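Local structure of zinc-finger (Saccharomonospora viridis, 3RMQ) at residues I64-A67 against K68-W72. The protein is of unknown function but binds a zinc ion through one histidine and three cysteines, and belongs to a zinc-finger family. The protein carries 1 engineered substitution. Numbering follows the deposited sequence.
Sequences IALA and KALGW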
ATOM      1  N   ILE A  64      -1.106  -4.402   2.706  1.00 13.51           N
ATOM      2  CA  ILE A  64      -2.181  -5.069   3.436  1.00 17.32           C
ATOM      3  C   ILE A  64      -3.459  -5.063   2.572  1.00 19.70           C
ATOM      4  O   ILE A  64      -4.165  -6.065   2.509  1.00 19.19           O
ATOM      5  CB  ILE A  64      -2.469  -4.366   4.789  1.00 23.95           C
ATOM      6  CG1 ILE A  64      -1.265  -4.481   5.738  1.00 30.39           C
ATOM      7  CG2 ILE A  64      -3.766  -4.903   5.447  1.00 22.97           C
ATOM      8  CD1 ILE A  64      -0.698  -5.822   5.821  1.00 33.75           C
ATOM      9  N   ALA A  65      -3.767  -3.932   1.924  1.00 19.29           N
ATOM     10  CA  ALA A  65      -4.953  -3.866   1.030  1.00 21.16           C
ATOM     11  C   ALA A  65      -4.879  -4.936  -0.071  1.00 20.53           C
ATOM     12  O   ALA A  65      -5.868  -5.603  -0.371  1.00 20.15           O
ATOM     13  CB  ALA A  65      -5.107  -2.506   0.439  1.00 20.68           C
ATOM     14  N   LEU A  66      -3.694  -5.106  -0.664  1.00 17.44           N
ATOM     15  CA  LEU A  66      -3.475  -6.141  -1.693  1.00 18.97           C
ATOM     16  C   LEU A  66      -3.696  -7.555  -1.129  1.00 23.18           C
ATOM     17  O   LEU A  66      -4.453  -8.376  -1.715  1.00 23.31           O
ATOM     18  CB  LEU A  66      -2.050  -6.014  -2.256  1.00 16.78           C
ATOM     19  CG  LEU A  66      -1.689  -7.045  -3.335  1.00 17.41           C
ATOM     20  CD1 LEU A  66      -2.719  -7.046  -4.495  1.00 15.43           C
ATOM     21  CD2 LEU A  66      -0.260  -6.781  -3.891  1.00 17.30           C
ATOM     22  N   ALA A  67      -3.074  -7.873   0.017  1.00 19.26           N
ATOM     23  CA  ALA A  67      -3.339  -9.187   0.635  1.00 22.44           C
ATOM     24  C   ALA A  67      -4.838  -9.413   0.840  1.00 22.81           C
ATOM     25  O   ALA A  67      -5.368 -10.479   0.579  1.00 26.82           O
ATOM     26  CB  ALA A  67      -2.621  -9.310   1.984  1.00 23.58           C
ATOM     27  N   LYS A  68      -5.522  -8.401   1.344  1.00 19.72           N
ATOM     28  CA  LYS A  68      -6.948  -8.543   1.606  1.00 22.12           C
ATOM     29  C   LYS A  68      -7.712  -8.789   0.286  1.00 28.40           C
ATOM     30  O   LYS A  68      -8.572  -9.702   0.222  1.00 28.61           O
ATOM     31  CB  LYS A  68      -7.478  -7.298   2.309  1.00 26.21           C
ATOM     32  CG  LYS A  68      -8.975  -7.370   2.666  1.00 33.81           C
ATOM     33  CD  LYS A  68      -9.256  -8.334   3.798  1.00 42.79           C
ATOM     34  CE  LYS A  68     -10.770  -8.374   4.065  1.00 56.36           C
ATOM     35  NZ  LYS A  68     -11.139  -9.247   5.197  1.00 65.71           N
ATOM     36  N   ALA A  69      -7.379  -7.990  -0.750  1.00 25.75           N
ATOM     37  CA  ALA A  69      -8.031  -8.068  -2.049  1.00 27.18           C
ATOM     38  C   ALA A  69      -7.822  -9.443  -2.619  1.00 32.49           C
ATOM     39  O   ALA A  69      -8.665  -9.934  -3.361  1.00 32.16           O
ATOM     40  CB  ALA A  69      -7.451  -7.034  -3.028  1.00 22.33           C
ATOM     41  N   LEU A  70      -6.678 -10.050  -2.302  1.00 24.09           N
ATOM     42  CA  LEU A  70      -6.349 -11.362  -2.860  1.00 29.15           C
ATOM     43  C   LEU A  70      -6.976 -12.496  -2.051  1.00 36.32           C
ATOM     44  O   LEU A  70      -6.842 -13.662  -2.407  1.00 39.64           O
ATOM     45  CB  LEU A  70      -4.839 -11.554  -2.941  1.00 26.11           C
ATOM     46  CG  LEU A  70      -4.158 -10.639  -3.969  1.00 27.91           C
ATOM     47  CD1 LEU A  70      -2.673 -10.888  -3.991  1.00 26.00           C
ATOM     48  CD2 LEU A  70      -4.712 -10.882  -5.369  1.00 26.65           C
ATOM     49  N   GLY A  71      -7.655 -12.146  -0.964  1.00 32.63           N
ATOM     50  CA  GLY A  71      -8.478 -13.103  -0.234  1.00 40.02           C
ATOM     51  C   GLY A  71      -7.812 -13.756   0.970  1.00 41.59           C
ATOM     52  O   GLY A  71      -8.330 -14.768   1.481  1.00 43.28           O
ATOM     53  N   TRP A  72      -6.697 -13.211   1.454  1.00 34.36           N
ATOM     54  CA  TRP A  72      -6.061 -13.824   2.633  1.00 40.91           C
ATOM     55  C   TRP A  72      -6.929 -13.743   3.870  1.00 43.72           C
ATOM     56  O   TRP A  72      -7.638 -12.747   4.050  1.00 40.29           O
ATOM     57  CB  TRP A  72      -4.763 -13.137   2.994  1.00 36.69           C
ATOM     58  CG  TRP A  72      -3.708 -13.366   2.044  1.00 36.50           C
ATOM     59  CD1 TRP A  72      -3.830 -13.828   0.768  1.00 40.04           C
ATOM     60  CD2 TRP A  72      -2.330 -13.132   2.263  1.00 32.09           C
ATOM     61  NE1 TRP A  72      -2.596 -13.898   0.177  1.00 34.37           N
ATOM     62  CE2 TRP A  72      -1.655 -13.482   1.079  1.00 32.10           C
ATOM     63  CE3 TRP A  72      -1.594 -12.646   3.351  1.00 34.46           C
ATOM     64  CZ2 TRP A  72      -0.274 -13.380   0.950  1.00 32.88           C
ATOM     65  CZ3 TRP A  72      -0.228 -12.530   3.221  1.00 37.81           C
ATOM     66  CH2 TRP A  72       0.421 -12.902   2.019  1.00 37.72           C
TER
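Ala67 and Trp72 close the C-terminal end of helix 60-69. The methyl CB of Ala67 lies over one face of the indole, 4.1 Å from the centroid of the six-membered ring and 25° off its normal, a CH-pi contact displaced toward the rim near CE3. Trp72 places its ring there with CG anti to its carbonyl carbon (chi1 -70°), folding the indole back along the last turn. Two backbone bonds define a Schellman motif: the outer, Trp72 N to Ala67 O, is 3.2 Å and nearly straight at 166°; the inner, Gly71 N to Lys68 O, is 2.9 Å. Gly71 makes the reversal at positive phi, where a CB would be jammed against the carbonyl oxygen of Leu70. Leu70 N donates a hydrogen bond to Leu66 O (2.8 Å), more bent than the i to i+4 bonds before it, and a weak one to Ala67 O. On another side of the helix, Leu66 CD1 meets Leu70 CD1 at 3.9 Å. Farther out, helix 74-81 packs on Ala67 and Trp72 through Leu80 and Ile77. Backbone bonds thus hold the reversal ending the helix that carries the zinc ligand Cys62, while the methyl-indole contact probably helps fix the indole against its last turn.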